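Local structure of serpin (5HGC) at residues F23-V26 with T27-A30; L111-K114 with F115-A119; M206-M209 with G210-F214. The protein binds the steroid cortisol and, as a member of the serpin family, may also act as an inhibitor of serine proteases. All blocks are in the same frame, centred on the assembly; numbering follows the deposited sequence.

Three local contacts mark well-separated parts of one serpin domain and follow each other along the chain without overlap. Interaction 1 lies near the C-terminal end of helix 12-29, interaction 2 forms the N-cap and first turns of helix 113-123, and interaction 3 is the corner between strands 200-209 and 211-217. The centre of interaction 1 lies about 34 Å from that of interaction 2 and about 31 Å from that of interaction 3. Interactions 2 and 3, on opposite sides of the chain's centre, are about 49 Å apart between centres. None touches another. Interaction 2 supplies Asp118 to the amino-sugar site, whereas the side chains of Arg24 and Phe212 are about 12 and 13 Å from the bound cortisol.

Interaction 1: F23-V26 with T27-A30; sequences FREV and TQEA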
loop_
_atom_site.group_PDB
_atom_site.type_symbol
_atom_site.label_atom_id
_atom_site.label_comp_id
_atom_site.label_asym_id
_atom_site.label_seq_id
_atom_site.Cartn_x
_atom_site.Cartn_y
_atom_site.Cartn_z
ATOM N N PHE A 23 3.861 9.063 -1.539
ATOM C CA PHE A 23 3.912 9.406 -0.112
ATOM C C PHE A 23 4.231 10.889 0.157
ATOM O O PHE A 23 3.497 11.528 0.940
ATOM C CB PHE A 23 4.947 8.551 0.638
ATOM C CG PHE A 23 4.917 8.744 2.131
ATOM C CD1 PHE A 23 3.768 8.444 2.875
ATOM C CD2 PHE A 23 6.006 9.268 2.799
ATOM C CE1 PHE A 23 3.716 8.598 4.265
ATOM C CE2 PHE A 23 5.951 9.442 4.198
ATOM C CZ PHE A 23 4.810 9.095 4.931
ATOM N N ARG A 24 5.300 11.416 -0.485
ATOM C CA ARG A 24 5.686 12.842 -0.363
ATOM C C ARG A 24 4.538 13.761 -0.726
ATOM O O ARG A 24 4.225 14.656 0.056
ATOM C CB ARG A 24 7.038 13.202 -1.058
ATOM C CG ARG A 24 8.208 12.372 -0.478
ATOM C CD ARG A 24 9.604 12.818 -0.839
ATOM N NE ARG A 24 9.970 12.604 -2.243
ATOM C CZ ARG A 24 10.307 11.429 -2.800
ATOM N NH1 ARG A 24 10.303 10.301 -2.097
ATOM N NH2 ARG A 24 10.635 11.376 -4.088
ATOM N N GLU A 25 3.870 13.467 -1.854
ATOM C CA GLU A 25 2.702 14.210 -2.366
ATOM C C GLU A 25 1.534 14.227 -1.430
ATOM O O GLU A 25 0.978 15.286 -1.147
ATOM C CB GLU A 25 2.209 13.667 -3.717
ATOM C CG GLU A 25 2.997 14.093 -4.949
ATOM C CD GLU A 25 3.077 15.623 -5.172
ATOM O OE1 GLU A 25 2.251 16.435 -4.624
ATOM O OE2 GLU A 25 3.997 15.994 -5.941
ATOM N N VAL A 26 1.153 13.055 -0.940
ATOM C CA VAL A 26 -0.047 12.924 -0.120
ATOM C C VAL A 26 0.099 13.567 1.272
ATOM O O VAL A 26 -0.875 14.087 1.811
ATOM C CB VAL A 26 -0.557 11.451 -0.094
ATOM C CG1 VAL A 26 0.371 10.524 0.689
ATOM C CG2 VAL A 26 -2.000 11.365 0.397
ATOM N N THR A 27 1.311 13.547 1.832
ATOM C CA THR A 27 1.572 14.160 3.153
ATOM C C THR A 27 1.562 15.713 3.092
ATOM O O THR A 27 1.148 16.365 4.052
ATOM C CB THR A 27 2.854 13.618 3.839
ATOM O OG1 THR A 27 3.973 13.741 2.948
ATOM C CG2 THR A 27 2.666 12.168 4.220
ATOM N N GLN A 28 2.007 16.289 1.971
ATOM C CA GLN A 28 1.675 17.693 1.635
ATOM C C GLN A 28 0.173 18.043 1.603
ATOM O O GLN A 28 -0.262 18.854 2.410
ATOM C CB GLN A 28 2.286 18.089 0.336
ATOM C CG GLN A 28 3.775 18.133 0.407
ATOM C CD GLN A 28 4.296 18.672 -0.889
ATOM O OE1 GLN A 28 4.760 17.913 -1.745
ATOM N NE2 GLN A 28 4.150 19.989 -1.083
ATOM N N GLU A 29 -0.621 17.440 0.715
ATOM C CA GLU A 29 -2.044 17.742 0.690
ATOM C C GLU A 29 -2.821 17.431 2.003
ATOM O O GLU A 29 -3.984 17.835 2.125
ATOM C CB GLU A 29 -2.743 17.219 -0.597
ATOM C CG GLU A 29 -3.255 15.765 -0.592
ATOM C CD GLU A 29 -3.328 15.088 -1.993
ATOM O OE1 GLU A 29 -2.416 15.256 -2.859
ATOM O OE2 GLU A 29 -4.306 14.339 -2.238
ATOM N N ALA A 30 -2.196 16.744 2.975
ATOM C CA ALA A 30 -2.867 16.374 4.279
ATOM C C ALA A 30 -1.887 16.197 5.474
ATOM O O ALA A 30 -1.720 15.067 5.977
ATOM C CB ALA A 30 -3.792 15.140 4.132
#
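Thr27 reaches back along the helix to Phe23 and Arg24, four and three places before it, and each part of its side chain meets something different. Its CB lies 3.6 Å from Phe23 O. Beyond CB the side chain forks. OG1 is held between the residue's own backbone N and carbonyl carbon (chi1 53°), and this turns it to the preceding helical turn, where it sits 3.0 Å from both Phe23 O and Arg24 O. The hydroxyl proton could serve either carbonyl oxygen. The other branch, CG2, passes over one face of the Phe23 ring, displaced toward its rim. This is a CH-pi contact: CG2 stands 4.0 Å from the centroid of the Phe23 ring, 22° off the ring normal. Phe23 O also accepts the regular helical bond from Thr27 N at 3.1 Å.

All this belongs to the closing turns of helix 12-29, the long N-terminal helix of the serpin fold. Its apolar side rests on strand 35-37, with Phe23 against Tyr37, and Val26 and Thr27 against Ile35.

The other side carries the polar residues. Gln28 N makes a weak bond to Arg24 O at 3.4 Å, and Glu29 N bonds to Glu25 O at 3.3 Å, continuing the helical pattern. Gln28 extends beyond CG, while Glu25 bends at chi2, bringing Glu25 OE1 within 4.1 Å of Gln28 OE1; the carboxylate and amide planes are 28° apart. Glu25 and Glu29 carry like charges on this side, and Lys290 of helix 285-290 touches both side chains, which would be expected to ease their repulsion.

Interaction 2: L111-K114 with F115-A119; sequences LLRK and FLDDA. With BDG (2,6-diamino-2,6-dideoxy-alpha-D-glucopyranose), chain F.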
loop_
_atom_site.group_PDB
_atom_site.type_symbol
_atom_site.label_atom_id
_atom_site.label_comp_id
_atom_site.label_asym_id
_atom_site.label_seq_id
_atom_site.Cartn_x
_atom_site.Cartn_y
_atom_site.Cartn_z
ATOM N N LEU A 111 -16.992 -2.794 -24.510
ATOM C CA LEU A 111 -15.726 -3.400 -24.077
ATOM C C LEU A 111 -15.114 -4.417 -25.059
ATOM O O LEU A 111 -15.837 -5.245 -25.668
ATOM C CB LEU A 111 -15.867 -3.950 -22.677
ATOM C CG LEU A 111 -15.266 -2.879 -21.798
ATOM C CD1 LEU A 111 -16.281 -2.354 -20.821
ATOM C CD2 LEU A 111 -14.028 -3.471 -21.143
ATOM N N LEU A 112 -13.810 -4.320 -25.250
ATOM C CA LEU A 112 -13.130 -5.227 -26.110
ATOM C C LEU A 112 -12.781 -6.511 -25.338
ATOM O O LEU A 112 -12.232 -6.462 -24.216
ATOM C CB LEU A 112 -11.870 -4.587 -26.651
ATOM C CG LEU A 112 -11.887 -3.613 -27.812
ATOM C CD1 LEU A 112 -10.469 -3.179 -28.130
ATOM C CD2 LEU A 112 -12.486 -4.207 -29.064
ATOM N N ARG A 113 -13.058 -7.647 -25.961
ATOM C CA ARG A 113 -12.623 -8.907 -25.450
ATOM C C ARG A 113 -11.112 -8.949 -25.205
ATOM O O ARG A 113 -10.659 -9.564 -24.211
ATOM C CB ARG A 113 -13.003 -10.021 -26.425
ATOM C CG ARG A 113 -12.447 -11.409 -26.062
ATOM C CD ARG A 113 -13.023 -11.921 -24.735
ATOM N NE ARG A 113 -14.451 -12.193 -24.854
ATOM C CZ ARG A 113 -15.312 -12.354 -23.830
ATOM N NH1 ARG A 113 -14.897 -12.273 -22.568
ATOM N NH2 ARG A 113 -16.619 -12.586 -24.095
ATOM N N LYS A 114 -10.344 -8.277 -26.085
ATOM C CA LYS A 114 -8.893 -8.327 -26.034
ATOM C C LYS A 114 -8.471 -7.713 -24.691
ATOM O O LYS A 114 -7.675 -8.299 -23.969
ATOM C CB LYS A 114 -8.336 -7.546 -27.209
ATOM C CG LYS A 114 -6.930 -6.980 -27.066
ATOM C CD LYS A 114 -6.721 -5.995 -28.205
ATOM C CE LYS A 114 -5.256 -5.572 -28.364
ATOM N NZ LYS A 114 -4.372 -6.735 -28.734
ATOM N N PHE A 115 -9.064 -6.569 -24.329
ATOM C CA PHE A 115 -8.700 -5.939 -23.067
ATOM C C PHE A 115 -9.153 -6.781 -21.853
ATOM O O PHE A 115 -8.392 -6.980 -20.884
ATOM C CB PHE A 115 -9.259 -4.528 -22.951
ATOM C CG PHE A 115 -8.957 -3.900 -21.635
ATOM C CD1 PHE A 115 -7.705 -3.443 -21.365
ATOM C CD2 PHE A 115 -9.903 -3.841 -20.643
ATOM C CE1 PHE A 115 -7.395 -2.904 -20.135
ATOM C CE2 PHE A 115 -9.600 -3.291 -19.399
ATOM C CZ PHE A 115 -8.343 -2.789 -19.149
ATOM N N LEU A 116 -10.385 -7.268 -21.894
ATOM C CA LEU A 116 -10.845 -8.095 -20.790
ATOM C C LEU A 116 -9.972 -9.345 -20.575
ATOM O O LEU A 116 -9.762 -9.704 -19.439
ATOM C CB LEU A 116 -12.281 -8.505 -20.965
ATOM C CG LEU A 116 -13.229 -7.309 -21.035
ATOM C CD1 LEU A 116 -14.615 -7.796 -21.447
ATOM C CD2 LEU A 116 -13.318 -6.600 -19.706
ATOM N N ASP A 117 -9.456 -9.971 -21.655
ATOM C CA ASP A 117 -8.690 -11.222 -21.549
ATOM C C ASP A 117 -7.275 -10.860 -21.053
ATOM O O ASP A 117 -6.806 -11.426 -20.116
ATOM C CB ASP A 117 -8.636 -11.953 -22.896
ATOM C CG ASP A 117 -9.907 -12.812 -23.202
ATOM O OD1 ASP A 117 -10.805 -13.005 -22.326
ATOM O OD2 ASP A 117 -9.996 -13.354 -24.354
ATOM N N ASP A 118 -6.628 -9.885 -21.674
ATOM C CA ASP A 118 -5.303 -9.455 -21.311
ATOM C C ASP A 118 -5.249 -9.020 -19.862
ATOM O O ASP A 118 -4.353 -9.436 -19.103
ATOM C CB ASP A 118 -4.937 -8.308 -22.221
ATOM C CG ASP A 118 -4.593 -8.785 -23.662
ATOM O OD1 ASP A 118 -4.605 -10.034 -23.900
ATOM O OD2 ASP A 118 -4.282 -7.930 -24.537
ATOM N N ALA A 119 -6.257 -8.242 -19.447
ATOM C CA ALA A 119 -6.252 -7.704 -18.121
ATOM C C ALA A 119 -6.636 -8.789 -17.115
ATOM O O ALA A 119 -6.213 -8.701 -15.958
ATOM C CB ALA A 119 -7.145 -6.459 -18.015
HETATM C C5 BDG F . 2.282 -6.376 -23.935
HETATM O O5 BDG F . 1.369 -5.236 -24.014
HETATM C C1 BDG F . 0.195 -5.326 -24.901
HETATM O O1 BDG F . -0.696 -4.189 -24.719
HETATM C C2 BDG F . -0.505 -6.739 -24.890
HETATM N N2 BDG F . -1.959 -6.658 -24.989
HETATM C C3 BDG F . 0.009 -7.698 -23.758
HETATM O O3 BDG F . -0.629 -9.015 -23.764
HETATM C C4 BDG F . 1.575 -7.753 -23.795
HETATM O O4 BDG F . 2.179 -8.439 -22.695
HETATM C C6 BDG F . 3.265 -6.459 -25.127
HETATM N N6 BDG F . 3.769 -5.159 -25.549
HETATM O O HOH W 1 -13.022 -12.100 -21.076
#
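Lys114 O receives two backbone N-H groups from the next turn: Asp118 N at 3.0 Å, nearly straight at 169°, and Asp117 N in a weak bond. Two residues earlier, Leu112 O, at the N-cap position, accepts Leu116 N at 3.1 Å.

Asp118 leaves the backbone toward the preceding turn, and its OD2 is taken by the bound amino sugar, whose N2 donates to Asp118 OD2 at 2.7 Å. Lys114 stretches out with its only bend at chi4. Its ammonium stays beyond salt-bridge range of Asp118 and forms a salt bridge with a sulfate ion, probably from the crystallisation liquor.

Arg113 lies across Asp117 through its aliphatic part, with Arg113 CD 3.4 Å from both Asp117 OD1 and OD2. Bends at chi2 and chi3 fold the chain back, but Arg113 NH1 remains 4.2 Å from Asp117 OD1, too far for a salt bridge. A water donates to Asp117 OD1 at 2.7 Å and lies next to NH1, though its very short distance to that nitrogen is doubtful.

On the apolar side Leu111 CD2 meets Leu116 CD2 at 3.5 Å, the two side chains crossing at about a right angle.

These are the N-cap and first turns of helix 113-123, the crossover of a beta-alpha-beta unit between parallel strands 100-106 and 126-130, contributing Asp118 to an amino-sugar site completed by Leu51, Glu74, Lys75 and His78.

Interaction 3: M206-M209 with G210-F214; sequences MYQM and GRFDF
Gln208 and Phe212 meet across the corner at Gly210, the amide turned almost perpendicular to the ring, with 85° between their planes. The carbonyl oxygen of the amide comes to the rim of the ring and lies in its plane: Gln208 OE1 is 3.2 Å from Phe212 CZ and 3.3 Å from Phe212 CE1. The negative end of the amide dipole thus meets the slightly positive C-H edge, which should be electrostatically favourable. Gln208 gets there with CG anti to its backbone N (chi1 -163°) and the chain extended beyond. The amide carbon follows close behind, Gln208 CD lying 3.4 Å from Phe212 CZ.

One face of the same ring is taken by the main chain of the corner itself, Gly210 C standing 3.7 Å above the Phe212 ring plane and displaced toward the rim. Gly210 has an almost fully stretched backbone (phi 166°), at which a beta carbon would collide with Met209 O; the absence of a side chain is what permits the corner.

Phe212 also packs on Met269 and Leu227, and Gln208 touches Lys181 and Phe183. Strand 265-283 follows the chain round the bend, with backbone hydrogen bonds pairing Gln208 with Leu271, Gly210 with Met269 and Phe212 with Arg267. Such a corner, where strand 200-209 ends and 211-217 begins, is the passage from sheet C to sheet B of the serpin fold.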
loop_
_atom_site.group_PDB
_atom_site.type_symbol
_atom_site.label_atom_id
_atom_site.label_comp_id
_atom_site.label_asym_id
_atom_site.label_seq_id
_atom_site.Cartn_x
_atom_site.Cartn_y
_atom_site.Cartn_z
ATOM N N MET A 206 0.934 -3.033 23.079
ATOM C CA MET A 206 1.432 -4.395 23.185
ATOM C C MET A 206 2.857 -4.299 23.661
ATOM O O MET A 206 3.462 -3.220 23.558
ATOM C CB MET A 206 1.408 -5.094 21.851
ATOM C CG MET A 206 0.102 -4.964 21.106
ATOM S SD MET A 206 0.159 -6.000 19.631
ATOM C CE MET A 206 1.076 -5.024 18.411
ATOM N N TYR A 207 3.372 -5.415 24.184
ATOM C CA TYR A 207 4.671 -5.491 24.830
ATOM C C TYR A 207 5.316 -6.798 24.515
ATOM O O TYR A 207 4.689 -7.884 24.557
ATOM C CB TYR A 207 4.579 -5.363 26.376
ATOM C CG TYR A 207 5.914 -5.653 27.035
ATOM C CD1 TYR A 207 6.939 -4.694 27.013
ATOM C CD2 TYR A 207 6.189 -6.923 27.636
ATOM C CE1 TYR A 207 8.175 -4.941 27.577
ATOM C CE2 TYR A 207 7.442 -7.193 28.208
ATOM C CZ TYR A 207 8.441 -6.190 28.172
ATOM O OH TYR A 207 9.727 -6.426 28.663
ATOM N N GLN A 208 6.609 -6.701 24.279
ATOM C CA GLN A 208 7.426 -7.867 24.069
ATOM C C GLN A 208 8.882 -7.528 24.424
ATOM O O GLN A 208 9.361 -6.403 24.201
ATOM C CB GLN A 208 7.286 -8.222 22.605
ATOM C CG GLN A 208 7.709 -9.602 22.234
ATOM C CD GLN A 208 7.898 -9.745 20.742
ATOM O OE1 GLN A 208 8.728 -10.552 20.341
ATOM N NE2 GLN A 208 7.151 -8.963 19.905
ATOM N N MET A 209 9.594 -8.501 24.969
ATOM C CA MET A 209 11.035 -8.333 25.241
ATOM C C MET A 209 11.846 -9.319 24.404
ATOM O O MET A 209 11.523 -10.486 24.391
ATOM C CB MET A 209 11.277 -8.548 26.725
ATOM C CG MET A 209 12.693 -8.229 27.189
ATOM S SD MET A 209 13.017 -8.499 28.952
ATOM C CE MET A 209 12.714 -10.281 29.135
ATOM N N GLY A 210 12.873 -8.878 23.680
ATOM C CA GLY A 210 13.627 -9.815 22.867
ATOM C C GLY A 210 14.505 -9.103 21.889
ATOM O O GLY A 210 14.589 -7.903 21.948
ATOM N N ARG A 211 15.191 -9.844 21.019
ATOM C CA ARG A 211 16.121 -9.264 20.051
ATOM C C ARG A 211 15.398 -8.853 18.749
ATOM O O ARG A 211 14.814 -9.703 18.080
ATOM C CB ARG A 211 17.271 -10.232 19.743
ATOM C CG ARG A 211 18.183 -10.504 20.925
ATOM C CD ARG A 211 19.112 -11.688 20.728
ATOM N NE ARG A 211 20.089 -11.339 19.723
ATOM C CZ ARG A 211 20.277 -12.006 18.578
ATOM N NH1 ARG A 211 19.566 -13.116 18.317
ATOM N NH2 ARG A 211 21.210 -11.578 17.705
ATOM N N PHE A 212 15.433 -7.564 18.400
ATOM C CA PHE A 212 14.824 -7.084 17.179
ATOM C C PHE A 212 15.791 -6.267 16.343
ATOM O O PHE A 212 16.679 -5.586 16.892
ATOM C CB PHE A 212 13.628 -6.234 17.535
ATOM C CG PHE A 212 12.670 -6.914 18.454
ATOM C CD1 PHE A 212 11.916 -8.015 18.024
ATOM C CD2 PHE A 212 12.509 -6.462 19.752
ATOM C CE1 PHE A 212 11.030 -8.651 18.902
ATOM C CE2 PHE A 212 11.602 -7.068 20.626
ATOM C CZ PHE A 212 10.874 -8.180 20.214
ATOM N N ASP A 213 15.592 -6.282 15.023
ATOM C CA ASP A 213 16.349 -5.456 14.129
ATOM C C ASP A 213 16.101 -4.034 14.532
ATOM O O ASP A 213 14.960 -3.632 14.810
ATOM C CB ASP A 213 15.985 -5.744 12.676
ATOM C CG ASP A 213 16.556 -7.106 12.187
ATOM O OD1 ASP A 213 17.156 -7.868 12.995
ATOM O OD2 ASP A 213 16.407 -7.450 10.994
ATOM N N PHE A 214 17.199 -3.298 14.645
ATOM C CA PHE A 214 17.179 -1.945 15.164
ATOM C C PHE A 214 18.194 -1.087 14.435
ATOM O O PHE A 214 19.253 -1.587 14.023
ATOM C CB PHE A 214 17.496 -1.976 16.649
ATOM C CG PHE A 214 17.630 -0.624 17.253
ATOM C CD1 PHE A 214 18.891 0.062 17.248
ATOM C CD2 PHE A 214 16.518 0.001 17.823
ATOM C CE1 PHE A 214 19.001 1.359 17.757
ATOM C CE2 PHE A 214 16.631 1.295 18.370
ATOM C CZ PHE A 214 17.852 1.974 18.337
#